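Local coordinates for protein polyketide synthase PksR (Bacillus subtilis, PDB 4U3V) that takes part in intermediate steps of bacillaene antibiotic synthesis, this piece being its double-hotdog enoyl-isomerase domain, at residues Ile31-Thr36 with His199-Ser204. Sequence-based numbering, arbitrary orientation.
Sequences IQDQFT and HHYTVS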
ATOM      1  N   ILE A  31      16.964  -3.249  -8.224  1.00 25.22           N
ATOM      2  CA  ILE A  31      15.512  -3.242  -8.393  1.00 23.64           C
ATOM      3  C   ILE A  31      15.048  -1.867  -8.928  1.00 26.77           C
ATOM      4  O   ILE A  31      15.487  -0.808  -8.455  1.00 25.22           O
ATOM      5  CB  ILE A  31      14.828  -3.528  -7.033  1.00 30.75           C
ATOM      6  CG1 ILE A  31      15.075  -4.981  -6.607  1.00 29.99           C
ATOM      7  CG2 ILE A  31      13.344  -3.198  -7.087  1.00 29.94           C
ATOM      8  CD1 ILE A  31      14.660  -6.034  -7.632  1.00 33.02           C
ATOM      9  N   GLN A  32      14.226  -1.890  -9.972  1.00 24.35           N
ATOM     10  CA  GLN A  32      13.905  -0.661 -10.696  1.00 24.32           C
ATOM     11  C   GLN A  32      12.621  -0.826 -11.434  1.00 23.20           C
ATOM     12  O   GLN A  32      12.268  -1.947 -11.866  1.00 26.56           O
ATOM     13  CB  GLN A  32      15.027  -0.257 -11.674  1.00 30.14           C
ATOM     14  CG  GLN A  32      15.432  -1.340 -12.641  1.00 34.64           C
ATOM     15  CD  GLN A  32      16.758  -1.022 -13.336  1.00 38.16           C
ATOM     16  OE1 GLN A  32      16.796  -0.172 -14.232  1.00 39.05           O
ATOM     17  NE2 GLN A  32      17.858  -1.628 -12.856  1.00 36.93           N
ATOM     18  N   ASP A  33      11.933   0.295 -11.640  1.00 24.97           N
ATOM     19  CA  ASP A  33      10.701   0.277 -12.431  1.00 24.16           C
ATOM     20  C   ASP A  33      10.599   1.670 -13.102  1.00 23.45           C
ATOM     21  O   ASP A  33      11.349   2.589 -12.782  1.00 26.55           O
ATOM     22  CB  ASP A  33       9.465  -0.011 -11.517  1.00 23.34           C
ATOM     23  CG  ASP A  33       8.238  -0.565 -12.294  1.00 27.81           C
ATOM     24  OD1 ASP A  33       8.222  -0.560 -13.551  1.00 26.94           O
ATOM     25  OD2 ASP A  33       7.256  -1.014 -11.647  1.00 30.30           O
ATOM     26  N   GLN A  34       9.654   1.811 -14.018  1.00 24.55           N
ATOM     27  CA  GLN A  34       9.475   3.083 -14.736  1.00 23.85           C
ATOM     28  C   GLN A  34       7.983   3.277 -14.918  1.00 25.15           C
ATOM     29  O   GLN A  34       7.250   2.332 -15.199  1.00 24.77           O
ATOM     30  CB  GLN A  34      10.079   3.040 -16.145  1.00 28.07           C
ATOM     31  CG  GLN A  34      11.569   2.876 -16.224  1.00 44.88           C
ATOM     32  CD  GLN A  34      12.077   3.288 -17.595  1.00 34.71           C
ATOM     33  OE1 GLN A  34      11.330   3.285 -18.569  1.00 47.06           O
ATOM     34  NE2 GLN A  34      13.344   3.641 -17.660  1.00 51.75           N
ATOM     35  N   PHE A  35       7.550   4.530 -14.815  1.00 26.18           N
ATOM     36  CA  PHE A  35       6.111   4.844 -14.919  1.00 23.57           C
ATOM     37  C   PHE A  35       5.943   5.993 -15.901  1.00 29.43           C
ATOM     38  O   PHE A  35       6.631   7.007 -15.808  1.00 30.10           O
ATOM     39  CB  PHE A  35       5.544   5.259 -13.560  1.00 25.55           C
ATOM     40  CG  PHE A  35       5.527   4.145 -12.578  1.00 27.09           C
ATOM     41  CD1 PHE A  35       4.482   3.238 -12.594  1.00 30.15           C
ATOM     42  CD2 PHE A  35       6.630   3.903 -11.760  1.00 25.11           C
ATOM     43  CE1 PHE A  35       4.474   2.137 -11.712  1.00 33.81           C
ATOM     44  CE2 PHE A  35       6.623   2.803 -10.892  1.00 27.79           C
ATOM     45  CZ  PHE A  35       5.561   1.919 -10.883  1.00 27.59           C
ATOM     46  N   THR A  36       5.034   5.816 -16.846  1.00 26.51           N
ATOM     47  CA  THR A  36       4.873   6.828 -17.914  1.00 28.04           C
ATOM     48  C   THR A  36       3.515   7.554 -17.782  1.00 33.07           C
ATOM     49  O   THR A  36       2.550   7.029 -17.227  1.00 29.31           O
ATOM     50  CB  THR A  36       5.022   6.164 -19.292  1.00 34.93           C
ATOM     51  OG1 THR A  36       5.121   7.179 -20.307  1.00 45.41           O
ATOM     52  CG2 THR A  36       3.854   5.267 -19.593  1.00 32.34           C
ATOM     53  N   HIS A 199       4.019  -4.203 -14.730  1.00 41.84           N
ATOM     54  CA  HIS A 199       4.529  -4.084 -13.380  1.00 34.35           C
ATOM     55  C   HIS A 199       4.323  -5.326 -12.563  1.00 34.87           C
ATOM     56  O   HIS A 199       3.227  -5.559 -12.053  1.00 41.04           O
ATOM     57  CB  HIS A 199       3.868  -2.902 -12.681  1.00 31.22           C
ATOM     58  CG  HIS A 199       4.045  -1.592 -13.418  1.00 35.96           C
ATOM     59  ND1 HIS A 199       5.192  -0.875 -13.362  1.00 33.65           N
ATOM     60  CD2 HIS A 199       3.238  -0.970 -14.375  1.00 33.09           C
ATOM     61  CE1 HIS A 199       5.101   0.170 -14.217  1.00 32.30           C
ATOM     62  NE2 HIS A 199       3.890   0.134 -14.796  1.00 32.50           N
ATOM     63  N   HIS A 200       5.390  -6.106 -12.410  1.00 30.93           N
ATOM     64  CA  HIS A 200       5.305  -7.422 -11.784  1.00 31.32           C
ATOM     65  C   HIS A 200       5.852  -7.272 -10.396  1.00 30.29           C
ATOM     66  O   HIS A 200       7.033  -6.979 -10.228  1.00 34.46           O
ATOM     67  CB  HIS A 200       6.192  -8.419 -12.553  1.00 37.09           C
ATOM     68  CG  HIS A 200       5.785  -8.615 -14.000  1.00 46.42           C
ATOM     69  ND1 HIS A 200       4.760  -9.414 -14.361  1.00 59.95           N
ATOM     70  CD2 HIS A 200       6.253  -8.015 -15.179  1.00 52.30           C
ATOM     71  CE1 HIS A 200       4.590  -9.348 -15.702  1.00 52.85           C
ATOM     72  NE2 HIS A 200       5.511  -8.503 -16.202  1.00 51.47           N
ATOM     73  N   TYR A 201       4.998  -7.413  -9.392  1.00 26.75           N
ATOM     74  CA  TYR A 201       5.427  -7.299  -8.000  1.00 27.47           C
ATOM     75  C   TYR A 201       4.927  -8.482  -7.193  1.00 27.98           C
ATOM     76  O   TYR A 201       3.794  -8.939  -7.411  1.00 31.04           O
ATOM     77  CB  TYR A 201       4.799  -6.043  -7.360  1.00 27.94           C
ATOM     78  CG  TYR A 201       5.476  -4.763  -7.793  1.00 26.76           C
ATOM     79  CD1 TYR A 201       6.664  -4.370  -7.202  1.00 28.52           C
ATOM     80  CD2 TYR A 201       4.957  -3.993  -8.830  1.00 27.53           C
ATOM     81  CE1 TYR A 201       7.314  -3.196  -7.592  1.00 30.78           C
ATOM     82  CE2 TYR A 201       5.635  -2.852  -9.287  1.00 27.70           C
ATOM     83  CZ  TYR A 201       6.773  -2.432  -8.620  1.00 28.66           C
ATOM     84  OH  TYR A 201       7.480  -1.311  -9.036  1.00 33.16           O
ATOM     85  N   THR A 202       5.744  -8.949  -6.253  1.00 31.82           N
ATOM     86  CA  THR A 202       5.349 -10.072  -5.374  1.00 33.39           C
ATOM     87  C   THR A 202       4.163  -9.664  -4.508  1.00 32.78           C
ATOM     88  O   THR A 202       3.165 -10.389  -4.423  1.00 33.81           O
ATOM     89  CB  THR A 202       6.496 -10.485  -4.452  1.00 35.81           C
ATOM     90  OG1 THR A 202       7.587 -10.960  -5.243  1.00 43.56           O
ATOM     91  CG2 THR A 202       6.036 -11.566  -3.447  1.00 38.43           C
ATOM     92  N   VAL A 203       4.243  -8.448  -3.962  1.00 29.38           N
ATOM     93  CA  VAL A 203       3.129  -7.851  -3.245  1.00 26.21           C
ATOM     94  C   VAL A 203       2.610  -6.664  -4.048  1.00 26.35           C
ATOM     95  O   VAL A 203       3.343  -5.704  -4.276  1.00 27.76           O
ATOM     96  CB  VAL A 203       3.577  -7.424  -1.826  1.00 31.83           C
ATOM     97  CG1 VAL A 203       2.503  -6.606  -1.134  1.00 35.58           C
ATOM     98  CG2 VAL A 203       3.959  -8.648  -0.994  1.00 33.31           C
ATOM     99  N   SER A 204       1.416  -6.817  -4.609  1.00 29.10           N
ATOM    100  CA  SER A 204       0.917  -5.820  -5.559  1.00 28.76           C
ATOM    101  C   SER A 204       0.743  -4.484  -4.842  1.00 28.30           C
ATOM    102  O   SER A 204       0.142  -4.451  -3.759  1.00 28.70           O
ATOM    103  CB  SER A 204      -0.441  -6.247  -6.066  1.00 28.70           C
ATOM    104  OG  SER A 204      -0.935  -5.321  -7.030  1.00 31.57           O
TER
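Asp33 receives two side chains, His199 and Tyr201, where the halves of a double-hotdog domain meet. Strand 31-36 probably belongs to the N-terminal hotdog, and the loop 199-204, which leads into helix 205-219, to the C-terminal one. The tight part is the carboxylate. His199 ND1 donates to Asp33 OD2 at 2.7 Å with a nearly straight N-H...O angle of 165°. The oxygen lies close to the imidazole plane and is met on its syn side. Tyr201 OH donates to the same oxygen, Asp33 OD2, at 2.6 Å and uses the anti lone pair. Asp33 CG stands anti to the backbone N (chi1 -158°), which carries the carboxylate out to both donors. Asp33 OD1 accepts from Gln34 N at 2.8 Å, so the strand's own backbone also steadies the acid.

Phe35 lies over one face of the imidazole, near its rim. Its ring is nearly parallel to that of His199, with planes 3° apart, but is slid so far that overlap is small. Phe35 CE1 comes 3.2 Å from His199 CE1. The other ring nitrogen, NE2, is hydrogen-bonded to Glu39, so both nitrogens are engaged. Beyond these side chains the contact is loose. Gln34 is exposed, and its side chain starts away from the loop and touches strand 94-102. Gln34 still adds its backbone: Gln34 O sits at the imidazole edge, 3.2 Å from His199 CE1.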